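Local coordinates for protein Mono(ADP-ribosyl)transferase SpvB (Salmonella typhimurium, PDB 2GWL) that probably transfers ADP-ribose from NAD(+) to an arginine of host actin, preventing its polymerisation, through the transferase domain at the C-terminal end of this virulence protein, at residues 73-78 against 146-151; 123-128 against 195-200; 5-10 against 134-139. All coordinates share one frame; numbering follows the deposited sequence.

Contact 1: 73-78 against 146-151. With NAI (1,4-dihydronicotinamide adenine dinucleotide), chain B.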
loop_
_atom_site.group_PDB
_atom_site.type_symbol
_atom_site.label_atom_id
_atom_site.label_comp_id
_atom_site.label_asym_id
_atom_site.label_seq_id
_atom_site.Cartn_x
_atom_site.Cartn_y
_atom_site.Cartn_z
ATOM N N THR A 73 -11.732 -12.147 -3.279
ATOM C CA THR A 73 -11.186 -13.438 -2.834
ATOM C C THR A 73 -11.498 -13.646 -1.363
ATOM O O THR A 73 -12.034 -12.772 -0.708
ATOM C CB THR A 73 -9.673 -13.520 -3.062
ATOM O OG1 THR A 73 -9.068 -12.287 -2.704
ATOM C CG2 THR A 73 -9.347 -13.763 -4.531
ATOM N N ASP A 74 -11.221 -14.828 -0.840
ATOM C CA ASP A 74 -11.625 -15.138 0.537
ATOM C C ASP A 74 -10.607 -14.820 1.614
ATOM O O ASP A 74 -10.801 -15.215 2.761
ATOM C CB ASP A 74 -12.048 -16.600 0.612
ATOM C CG ASP A 74 -13.251 -16.860 -0.243
ATOM O OD1 ASP A 74 -14.216 -16.056 -0.152
ATOM O OD2 ASP A 74 -13.250 -17.840 -1.025
ATOM N N HIS A 75 -9.555 -14.079 1.264
ATOM C CA HIS A 75 -8.487 -13.732 2.188
ATOM C C HIS A 75 -8.989 -12.956 3.413
ATOM O O HIS A 75 -9.777 -11.999 3.315
ATOM C CB HIS A 75 -7.387 -12.921 1.498
ATOM C CG HIS A 75 -6.716 -13.639 0.369
ATOM N ND1 HIS A 75 -7.175 -13.575 -0.932
ATOM C CD2 HIS A 75 -5.608 -14.411 0.342
ATOM C CE1 HIS A 75 -6.397 -14.317 -1.702
ATOM N NE2 HIS A 75 -5.436 -14.831 -0.950
ATOM N N ARG A 76 -8.514 -13.371 4.566
ATOM C CA ARG A 76 -8.852 -12.718 5.839
ATOM C C ARG A 76 -7.660 -12.101 6.586
ATOM O O ARG A 76 -7.853 -11.425 7.587
ATOM C CB ARG A 76 -9.604 -13.712 6.756
ATOM C CG ARG A 76 -11.033 -14.066 6.247
ATOM C CD ARG A 76 -11.954 -12.825 5.987
ATOM N NE ARG A 76 -12.350 -12.201 7.245
ATOM C CZ ARG A 76 -13.384 -12.600 7.995
ATOM N NH1 ARG A 76 -14.171 -13.619 7.624
ATOM N NH2 ARG A 76 -13.638 -11.974 9.142
ATOM N N VAL A 77 -6.451 -12.269 6.070
ATOM C CA VAL A 77 -5.327 -11.569 6.582
ATOM C C VAL A 77 -4.350 -11.341 5.447
ATOM O O VAL A 77 -4.244 -12.165 4.554
ATOM C CB VAL A 77 -4.637 -12.406 7.757
ATOM C CG1 VAL A 77 -4.019 -13.652 7.205
ATOM C CG2 VAL A 77 -3.585 -11.601 8.436
ATOM N N VAL A 78 -3.614 -10.241 5.510
ATOM C CA VAL A 78 -2.543 -9.961 4.545
ATOM C C VAL A 78 -1.423 -9.353 5.294
ATOM O O VAL A 78 -1.581 -8.947 6.471
ATOM C CB VAL A 78 -3.015 -8.972 3.425
ATOM C CG1 VAL A 78 -3.999 -9.649 2.583
ATOM C CG2 VAL A 78 -3.574 -7.720 4.044
ATOM N N ALA A 146 2.375 -12.702 -5.291
ATOM C CA ALA A 146 1.042 -12.193 -5.105
ATOM C C ALA A 146 0.991 -10.823 -4.400
ATOM O O ALA A 146 1.844 -10.454 -3.574
ATOM C CB ALA A 146 0.147 -13.216 -4.408
ATOM N N GLU A 147 -0.032 -10.063 -4.784
ATOM C CA GLU A 147 -0.274 -8.712 -4.255
ATOM C C GLU A 147 -1.765 -8.423 -4.150
ATOM O O GLU A 147 -2.517 -8.494 -5.124
ATOM C CB GLU A 147 0.419 -7.633 -5.093
ATOM C CG GLU A 147 0.130 -6.216 -4.601
ATOM C CD GLU A 147 0.954 -5.126 -5.233
ATOM O OE1 GLU A 147 1.754 -5.406 -6.125
ATOM O OE2 GLU A 147 0.766 -3.977 -4.841
ATOM N N MET A 148 -2.192 -8.092 -2.949
ATOM C CA MET A 148 -3.505 -7.539 -2.724
ATOM C C MET A 148 -3.330 -6.016 -2.548
ATOM O O MET A 148 -2.679 -5.551 -1.624
ATOM C CB MET A 148 -4.179 -8.136 -1.497
ATOM C CG MET A 148 -5.552 -7.548 -1.307
ATOM S SD MET A 148 -6.591 -8.305 -0.129
ATOM C CE MET A 148 -7.213 -9.776 -0.881
ATOM N N LEU A 149 -3.914 -5.242 -3.456
ATOM C CA LEU A 149 -3.854 -3.788 -3.393
ATOM C C LEU A 149 -5.170 -3.215 -2.887
ATOM O O LEU A 149 -6.247 -3.689 -3.218
ATOM C CB LEU A 149 -3.549 -3.221 -4.795
ATOM C CG LEU A 149 -3.163 -1.724 -4.976
ATOM C CD1 LEU A 149 -1.760 -1.289 -4.399
ATOM C CD2 LEU A 149 -3.180 -1.386 -6.467
ATOM N N PHE A 150 -5.061 -2.137 -2.121
ATOM C CA PHE A 150 -6.193 -1.425 -1.595
ATOM C C PHE A 150 -6.176 -0.008 -2.171
ATOM O O PHE A 150 -5.113 0.589 -2.331
ATOM C CB PHE A 150 -6.187 -1.324 -0.066
ATOM C CG PHE A 150 -6.339 -2.682 0.660
ATOM C CD1 PHE A 150 -7.497 -3.002 1.340
ATOM C CD2 PHE A 150 -5.321 -3.617 0.574
ATOM C CE1 PHE A 150 -7.636 -4.264 1.979
ATOM C CE2 PHE A 150 -5.412 -4.885 1.248
ATOM C CZ PHE A 150 -6.552 -5.215 1.902
ATOM N N PRO A 151 -7.358 0.554 -2.399
ATOM C CA PRO A 151 -7.480 1.926 -2.900
ATOM C C PRO A 151 -7.151 2.935 -1.826
ATOM O O PRO A 151 -6.977 2.587 -0.640
ATOM C CB PRO A 151 -8.981 2.028 -3.310
ATOM C CG PRO A 151 -9.671 1.176 -2.397
ATOM C CD PRO A 151 -8.684 -0.034 -2.170
HETATM P PA NAI B . 4.745 2.282 -0.493
HETATM O O1A NAI B . 3.383 1.747 -0.307
HETATM O O2A NAI B . 4.771 3.538 -1.290
HETATM O O5B NAI B . 5.541 2.262 0.919
HETATM C C5B NAI B . 5.985 3.472 1.406
HETATM C C4B NAI B . 7.227 3.382 2.265
HETATM O O4B NAI B . 7.237 4.766 2.469
HETATM C C3B NAI B . 7.213 2.708 3.660
HETATM O O3B NAI B . 8.113 1.605 3.835
HETATM C C2B NAI B . 7.562 3.862 4.600
HETATM O O2B NAI B . 8.942 3.853 4.944
HETATM C C1B NAI B . 7.297 5.149 3.807
HETATM N N9A NAI B . 6.074 5.860 4.199
HETATM C C8A NAI B . 5.985 7.230 4.219
HETATM N N7A NAI B . 4.768 7.586 4.675
HETATM C C5A NAI B . 4.097 6.434 4.917
HETATM C C6A NAI B . 2.830 6.262 5.377
HETATM N N6A NAI B . 2.188 7.375 5.773
HETATM N N1A NAI B . 2.364 4.984 5.539
HETATM C C2A NAI B . 3.143 3.879 5.266
HETATM N N3A NAI B . 4.420 4.058 4.802
HETATM C C4A NAI B . 4.894 5.329 4.643
HETATM O O3 NAI B . 5.617 1.160 -1.261
HETATM P PN NAI B . 5.451 -0.432 -1.095
HETATM O O1N NAI B . 4.128 -0.896 -0.561
HETATM O O2N NAI B . 6.693 -0.825 -0.401
HETATM O O5D NAI B . 5.473 -1.007 -2.597
HETATM C C5D NAI B . 6.687 -1.083 -3.314
HETATM C C4D NAI B . 6.641 -2.346 -4.176
HETATM O O4D NAI B . 6.453 -3.490 -3.361
HETATM C C3D NAI B . 5.485 -2.303 -5.171
HETATM O O3D NAI B . 5.995 -2.605 -6.451
HETATM C C2D NAI B . 4.553 -3.388 -4.691
HETATM O O2D NAI B . 4.073 -4.009 -5.848
HETATM C C1D NAI B . 5.447 -4.323 -3.863
HETATM N N1N NAI B . 4.785 -4.968 -2.704
HETATM C C2N NAI B . 4.880 -4.361 -1.475
HETATM C C3N NAI B . 4.253 -4.925 -0.369
HETATM C C7N NAI B . 4.722 -4.539 1.037
HETATM O O7N NAI B . 4.677 -5.535 2.005
HETATM N N7N NAI B . 5.200 -3.321 1.374
HETATM C C4N NAI B . 3.532 -6.117 -0.560
HETATM C C5N NAI B . 3.434 -6.719 -1.813
HETATM C C6N NAI B . 4.080 -6.145 -2.889
#
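Met148 leaves its strand with CG opposite the backbone N (chi1 -179°), stays straight through chi2, and then kinks at its last torsion (chi3 -77°), which lays the CE methyl beside Thr73 and His75 while the sulfur passes Val78. Met148 thus bridges from strand 148-150 to the loop before strand 77-82 in the mono-ADP-ribosyltransferase fold, in which a five-stranded mixed sheet and a smaller three-stranded sheet flank the NAD site. No hydrogen bond links the two segments. The meeting depends on a flexible thioether that can fit surfaces of different character. Met148 CE lies 3.6 Å from Thr73 OG1 and 3.8 Å from His75 ND1, reaching the imidazole obliquely. The polar pair beside the methyl bond each other: Thr73 OG1 sits at the ring edge, in its plane, 2.9 Å from His75 ND1 in a hydrogen bond that probably helps to set the rotation of the imidazole. Farther along, Val78 crosses Met148 at about a right angle, with Val78 CG1 4.0 Å from Met148 SD. The other branch, Val78 CG2, comes 4.4 Å from Phe150 CE2, so the two branches of one valine touch two different partners. Ile135 of the neighbouring strand also touches Met148. Next to Met148, Glu147 points to the other side of the chain. It is the last acid of a Glu-Ala-Glu sequence, matching the ExE motif of arginine-specific transferases, and is a predicted active-site residue together with Arg80 and Ser110. Its carbon chain is extended, with CG opposite the backbone N (chi1 177°), and carries the carboxylate to the dinucleotide. Glu147 OE2 is hydrogen-bonded to Ser110 OG, while Glu147 OE1 accepts the ribose hydroxyl O2D of the bound NADH at 2.7 Å.

Contact 2: 123-128 against 195-200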
loop_
_atom_site.group_PDB
_atom_site.type_symbol
_atom_site.label_atom_id
_atom_site.label_comp_id
_atom_site.label_asym_id
_atom_site.label_seq_id
_atom_site.Cartn_x
_atom_site.Cartn_y
_atom_site.Cartn_z
ATOM N N LEU A 123 3.542 -5.689 9.378
ATOM C CA LEU A 123 2.106 -5.501 9.604
ATOM C C LEU A 123 1.370 -6.767 9.315
ATOM O O LEU A 123 1.548 -7.385 8.256
ATOM C CB LEU A 123 1.536 -4.357 8.696
ATOM C CG LEU A 123 2.296 -3.043 8.773
ATOM C CD1 LEU A 123 1.543 -2.040 7.877
ATOM C CD2 LEU A 123 2.355 -2.479 10.184
ATOM N N ASN A 124 0.566 -7.168 10.280
ATOM C CA ASN A 124 -0.285 -8.332 10.244
ATOM C C ASN A 124 -1.665 -7.766 10.237
ATOM O O ASN A 124 -2.157 -7.207 11.249
ATOM C CB ASN A 124 -0.000 -9.214 11.475
ATOM C CG ASN A 124 -0.835 -10.439 11.529
ATOM O OD1 ASN A 124 -0.935 -11.178 10.559
ATOM N ND2 ASN A 124 -1.380 -10.729 12.725
ATOM N N ILE A 125 -2.262 -7.777 9.030
ATOM C CA ILE A 125 -3.501 -6.976 8.776
ATOM C C ILE A 125 -4.686 -7.889 8.575
ATOM O O ILE A 125 -4.814 -8.558 7.557
ATOM C CB ILE A 125 -3.348 -6.079 7.511
ATOM C CG1 ILE A 125 -2.098 -5.253 7.634
ATOM C CG2 ILE A 125 -4.613 -5.225 7.394
ATOM C CD1 ILE A 125 -1.672 -4.453 6.449
ATOM N N TYR A 126 -5.580 -7.921 9.571
ATOM C CA TYR A 126 -6.796 -8.667 9.475
ATOM C C TYR A 126 -7.854 -7.921 8.675
ATOM O O TYR A 126 -7.973 -6.699 8.739
ATOM C CB TYR A 126 -7.335 -8.977 10.846
ATOM C CG TYR A 126 -6.385 -9.868 11.567
ATOM C CD1 TYR A 126 -6.286 -11.218 11.233
ATOM C CD2 TYR A 126 -5.548 -9.361 12.545
ATOM C CE1 TYR A 126 -5.395 -12.057 11.892
ATOM C CE2 TYR A 126 -4.660 -10.197 13.221
ATOM C CZ TYR A 126 -4.605 -11.561 12.884
ATOM O OH TYR A 126 -3.692 -12.416 13.480
ATOM N N LEU A 127 -8.624 -8.692 7.939
ATOM C CA LEU A 127 -9.620 -8.118 6.978
ATOM C C LEU A 127 -10.967 -8.703 7.334
ATOM O O LEU A 127 -11.042 -9.876 7.732
ATOM C CB LEU A 127 -9.246 -8.488 5.531
ATOM C CG LEU A 127 -7.889 -8.098 5.018
ATOM C CD1 LEU A 127 -7.674 -8.666 3.611
ATOM C CD2 LEU A 127 -7.739 -6.610 5.131
ATOM N N GLU A 128 -12.031 -7.908 7.217
ATOM C CA GLU A 128 -13.400 -8.371 7.386
ATOM C C GLU A 128 -14.039 -8.521 6.009
ATOM O O GLU A 128 -13.582 -7.908 5.055
ATOM C CB GLU A 128 -14.233 -7.381 8.209
ATOM C CG GLU A 128 -13.926 -7.302 9.700
ATOM C CD GLU A 128 -13.743 -8.626 10.371
ATOM O OE1 GLU A 128 -14.634 -9.487 10.240
ATOM O OE2 GLU A 128 -12.702 -8.812 11.045
ATOM N N MET A 195 -3.063 -5.331 13.151
ATOM C CA MET A 195 -4.009 -4.283 12.711
ATOM C C MET A 195 -5.232 -4.904 12.098
ATOM O O MET A 195 -5.247 -6.078 11.764
ATOM C CB MET A 195 -3.397 -3.402 11.622
ATOM C CG MET A 195 -2.058 -2.912 11.830
ATOM S SD MET A 195 -1.583 -1.972 10.382
ATOM C CE MET A 195 -1.562 -0.368 11.042
ATOM N N ARG A 196 -6.275 -4.089 11.926
ATOM C CA ARG A 196 -7.502 -4.549 11.334
ATOM C C ARG A 196 -8.001 -3.469 10.384
ATOM O O ARG A 196 -8.094 -2.318 10.772
ATOM C CB ARG A 196 -8.559 -4.800 12.391
ATOM C CG ARG A 196 -9.878 -5.378 11.908
ATOM C CD ARG A 196 -10.745 -5.851 13.099
ATOM N NE ARG A 196 -9.974 -6.795 13.879
ATOM C CZ ARG A 196 -9.763 -8.066 13.532
ATOM N NH1 ARG A 196 -10.371 -8.594 12.473
ATOM N NH2 ARG A 196 -8.974 -8.830 14.308
ATOM N N VAL A 197 -8.296 -3.847 9.162
ATOM C CA VAL A 197 -9.019 -2.881 8.248
ATOM C C VAL A 197 -10.448 -2.654 8.670
ATOM O O VAL A 197 -11.217 -3.596 8.882
ATOM C CB VAL A 197 -8.965 -3.334 6.777
ATOM C CG1 VAL A 197 -9.781 -2.341 5.864
ATOM C CG2 VAL A 197 -7.537 -3.418 6.323
ATOM N N LEU A 198 -10.840 -1.387 8.821
ATOM C CA LEU A 198 -12.226 -1.059 9.199
ATOM C C LEU A 198 -12.989 -0.736 7.929
ATOM O O LEU A 198 -12.707 0.288 7.313
ATOM C CB LEU A 198 -12.282 0.155 10.116
ATOM C CG LEU A 198 -11.536 0.013 11.423
ATOM C CD1 LEU A 198 -11.561 1.311 12.192
ATOM C CD2 LEU A 198 -12.144 -1.095 12.247
ATOM N N ASN A 199 -13.925 -1.603 7.538
ATOM C CA ASN A 199 -14.680 -1.428 6.260
ATOM C C ASN A 199 -15.759 -0.396 6.473
ATOM O O ASN A 199 -16.202 -0.172 7.604
ATOM C CB ASN A 199 -15.450 -2.690 5.831
ATOM C CG ASN A 199 -14.581 -3.862 5.511
ATOM O OD1 ASN A 199 -13.398 -3.718 5.264
ATOM N ND2 ASN A 199 -15.189 -5.065 5.499
ATOM N N SER A 200 -16.235 0.155 5.362
ATOM C CA SER A 200 -17.465 0.953 5.273
ATOM C C SER A 200 -17.122 2.434 5.028
ATOM O O SER A 200 -15.947 2.887 5.062
ATOM C CB SER A 200 -18.378 0.789 6.476
ATOM O OG SER A 200 -19.495 1.646 6.375
ATOM O OXT SER A 200 -18.052 3.199 4.769
HETATM O O HOH W 1 -11.806 -5.309 6.581
#
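A water ties Glu128 to Val197 and Asn199 just beyond the paired residues of two parallel strands: it accepts from Glu128 N at 2.7 Å, and Asn199 OD1 lies 2.6 Å from the same water, with Val197 O also within bonding range. The water thus continues the ladder beyond the last direct bond. Within the ladder, strands 121-126 and 191-197 of the five-stranded sheet pair Ile125 with Met195 and Tyr126 with Arg196. Asn124 O, Tyr126 N and Tyr126 O bond in turn to Met195 N, Met195 O and Val197 N, at 2.8 to 2.9 Å. On the face carrying Ile125, apolar branches close the core. Met195 SD is 4.0 Å from Leu123 CD2, and Val197 CG2 presses against Leu127 CD2 at 3.4 Å, tighter than ordinary carbon contact. On the opposite face Arg196, bent at chi3 (-56°), turns a guanidinium face over Tyr126 CB, its plane nearly parallel to the tyrosine ring, and an edge to Glu128, so that NH1 meets Glu128 OE2 at 2.7 Å. Glu159 takes Arg196 NE, and Arg76 takes Glu128 OE1. Because the NH1 contact is a weak hydrogen bond, bent to 122°, this salt bridge probably depends more on charge attraction than on hydrogen-bond geometry.

Contact 3: 5-10 against 134-139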
loop_
_atom_site.group_PDB
_atom_site.type_symbol
_atom_site.label_atom_id
_atom_site.label_comp_id
_atom_site.label_asym_id
_atom_site.label_seq_id
_atom_site.Cartn_x
_atom_site.Cartn_y
_atom_site.Cartn_z
ATOM N N GLN A 5 -6.238 -0.812 -17.641
ATOM C CA GLN A 5 -4.978 -0.390 -18.247
ATOM C C GLN A 5 -4.257 0.640 -17.371
ATOM O O GLN A 5 -3.044 0.581 -17.237
ATOM C CB GLN A 5 -5.192 0.185 -19.670
ATOM C CG GLN A 5 -5.475 -0.889 -20.694
ATOM C CD GLN A 5 -5.840 -0.330 -22.022
ATOM O OE1 GLN A 5 -5.185 0.614 -22.511
ATOM N NE2 GLN A 5 -6.928 -0.879 -22.635
ATOM N N ALA A 6 -4.998 1.554 -16.773
ATOM C CA ALA A 6 -4.417 2.553 -15.865
ATOM C C ALA A 6 -3.811 1.867 -14.594
ATOM O O ALA A 6 -2.750 2.260 -14.095
ATOM C CB ALA A 6 -5.444 3.550 -15.460
ATOM N N LEU A 7 -4.492 0.826 -14.119
ATOM C CA LEU A 7 -4.049 0.064 -12.948
ATOM C C LEU A 7 -2.801 -0.693 -13.307
ATOM O O LEU A 7 -1.876 -0.689 -12.509
ATOM C CB LEU A 7 -5.151 -0.872 -12.451
ATOM C CG LEU A 7 -4.747 -1.827 -11.257
ATOM C CD1 LEU A 7 -4.287 -1.084 -9.980
ATOM C CD2 LEU A 7 -5.964 -2.718 -10.988
ATOM N N ARG A 8 -2.713 -1.273 -14.517
ATOM C CA ARG A 8 -1.485 -1.890 -14.988
ATOM C C ARG A 8 -0.333 -0.890 -14.981
ATOM O O ARG A 8 0.765 -1.194 -14.549
ATOM C CB ARG A 8 -1.628 -2.501 -16.405
ATOM C CG ARG A 8 -2.520 -3.726 -16.487
ATOM C CD ARG A 8 -2.567 -4.359 -17.915
ATOM N NE ARG A 8 -2.475 -5.832 -17.888
ATOM C CZ ARG A 8 -1.366 -6.564 -17.654
ATOM N NH1 ARG A 8 -0.176 -6.015 -17.375
ATOM N NH2 ARG A 8 -1.445 -7.887 -17.708
ATOM N N TYR A 9 -0.566 0.307 -15.463
ATOM C CA TYR A 9 0.470 1.344 -15.454
ATOM C C TYR A 9 0.876 1.773 -14.018
ATOM O O TYR A 9 2.047 1.954 -13.757
ATOM C CB TYR A 9 -0.020 2.575 -16.203
ATOM C CG TYR A 9 1.008 3.679 -16.300
ATOM C CD1 TYR A 9 1.938 3.708 -17.336
ATOM C CD2 TYR A 9 1.012 4.707 -15.380
ATOM C CE1 TYR A 9 2.849 4.744 -17.436
ATOM C CE2 TYR A 9 1.905 5.751 -15.480
ATOM C CZ TYR A 9 2.813 5.767 -16.489
ATOM O OH TYR A 9 3.700 6.806 -16.539
ATOM N N TYR A 10 -0.083 1.958 -13.135
ATOM C CA TYR A 10 0.153 2.190 -11.701
ATOM C C TYR A 10 1.141 1.151 -11.126
ATOM O O TYR A 10 2.172 1.509 -10.457
ATOM C CB TYR A 10 -1.154 2.151 -10.910
ATOM C CG TYR A 10 -0.902 2.157 -9.397
ATOM C CD1 TYR A 10 -0.736 3.335 -8.716
ATOM C CD2 TYR A 10 -0.745 0.963 -8.707
ATOM C CE1 TYR A 10 -0.386 3.342 -7.389
ATOM C CE2 TYR A 10 -0.438 0.948 -7.367
ATOM C CZ TYR A 10 -0.257 2.152 -6.701
ATOM O OH TYR A 10 0.101 2.197 -5.354
ATOM N N ARG A 134 -7.944 -6.030 -3.334
ATOM C CA ARG A 134 -8.110 -6.927 -4.465
ATOM C C ARG A 134 -6.806 -7.503 -4.897
ATOM O O ARG A 134 -5.828 -6.800 -5.042
ATOM C CB ARG A 134 -8.772 -6.246 -5.716
ATOM C CG ARG A 134 -10.130 -5.696 -5.521
ATOM C CD ARG A 134 -11.176 -6.790 -5.442
ATOM N NE ARG A 134 -12.485 -6.179 -5.296
ATOM C CZ ARG A 134 -13.081 -5.871 -4.141
ATOM N NH1 ARG A 134 -12.514 -6.134 -2.977
ATOM N NH2 ARG A 134 -14.284 -5.306 -4.151
ATOM N N ILE A 135 -6.800 -8.808 -5.120
ATOM C CA ILE A 135 -5.651 -9.511 -5.682
ATOM C C ILE A 135 -5.380 -9.064 -7.116
ATOM O O ILE A 135 -6.277 -9.115 -7.966
ATOM C CB ILE A 135 -5.885 -11.053 -5.668
ATOM C CG1 ILE A 135 -5.952 -11.594 -4.213
ATOM C CG2 ILE A 135 -4.794 -11.784 -6.458
ATOM C CD1 ILE A 135 -4.670 -11.503 -3.453
ATOM N N LEU A 136 -4.156 -8.657 -7.430
ATOM C CA LEU A 136 -3.892 -8.117 -8.791
ATOM C C LEU A 136 -3.757 -9.164 -9.836
ATOM O O LEU A 136 -4.195 -8.972 -10.967
ATOM C CB LEU A 136 -2.625 -7.266 -8.836
ATOM C CG LEU A 136 -2.674 -6.007 -7.983
ATOM C CD1 LEU A 136 -1.394 -5.246 -8.121
ATOM C CD2 LEU A 136 -3.866 -5.096 -8.403
ATOM N N GLY A 137 -3.124 -10.275 -9.501
ATOM C CA GLY A 137 -2.934 -11.349 -10.466
ATOM C C GLY A 137 -2.173 -10.829 -11.685
ATOM O O GLY A 137 -1.167 -10.111 -11.541
ATOM N N ASP A 138 -2.642 -11.205 -12.862
ATOM C CA ASP A 138 -1.976 -10.821 -14.106
ATOM C C ASP A 138 -2.128 -9.336 -14.494
ATOM O O ASP A 138 -1.494 -8.887 -15.430
ATOM C CB ASP A 138 -2.414 -11.726 -15.261
ATOM C CG ASP A 138 -1.650 -13.043 -15.280
ATOM O OD1 ASP A 138 -1.117 -13.451 -14.208
ATOM O OD2 ASP A 138 -1.585 -13.673 -16.358
ATOM N N VAL A 139 -2.931 -8.575 -13.767
ATOM C CA VAL A 139 -2.894 -7.123 -13.911
ATOM C C VAL A 139 -1.563 -6.557 -13.365
ATOM O O VAL A 139 -1.135 -5.482 -13.785
ATOM C CB VAL A 139 -4.054 -6.471 -13.187
ATOM C CG1 VAL A 139 -3.883 -4.971 -13.192
ATOM C CG2 VAL A 139 -5.341 -6.814 -13.896
#
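Arg8, on helix 2-23, runs along the short 3-10 turn that holds Asp138 and Val139. Its CB is 4.0 Å from Val139 O. At the next atom the contact tightens: Arg8 CG lies 3.5 Å from Val139 O and 3.8 Å from Val139 CG1, so the aliphatic part of the arginine covers both the carbonyl and a methyl. The chain continues straight at chi2, then turns at an unusual chi3 of 137°, which brings the guanidinium alongside the carbonyls of Asp138 and Val139. Val139 O stands over one of its faces, 3.7 Å above the plane and offset toward the rim. At the tip, NH2 is modelled very near Asp138 O, but the separation is too short and the angle too poor for a sound bond, so this pair is doubtful. Val139 O itself is buried here without a polar partner, although the positive charge facing it may ease that cost. Beside Arg8, Leu7 supplies the apolar half of the contact. Its CG is opposite the backbone N (chi1 176°), and this directs Leu7 CD2 to Val139 CG1 at 3.8 Å and to Leu136 CD2 at 4.1 Å. Leucine and valine methyls suit this apolar contact, and Leu7 also touches Ile63 of helix 49-68 and Leu149. The turn is held by Val139 N bonding to Leu136 O at 3.1 Å, and Gly137 accommodates a positive phi within it. Leu136 lies beside Glu147, to which its backbone is hydrogen-bonded. A helix packed on the end of a strand and the loop that leads to the predicted catalytic glutamate is consistent with the N-terminal helical region and ARTT loop of the mono-ADP-ribosyltransferase fold.

Contact 1 is the meeting point of the other two. Its strand 77-82 is the neighbour of strand 121-126 of contact 2, with Val78 O 2.9 Å from Ile125 N and Arg76 NE 2.7 Å from Leu127 O. Its strand 148-150 pairs with strand 134-135 of contact 3, where Leu149 O lies 2.9 Å from Arg134 N. Contacts 2 and 3 do not touch; their centres are about 22 Å apart. Contact 1 alone holds a residue hydrogen-bonded to the dinucleotide, Glu147; the side chain of Leu136 is about 6 Å from the ligand and that of Leu123 about 7 Å, while the side chain of Ile125 lies about 4 Å from that of Arg80.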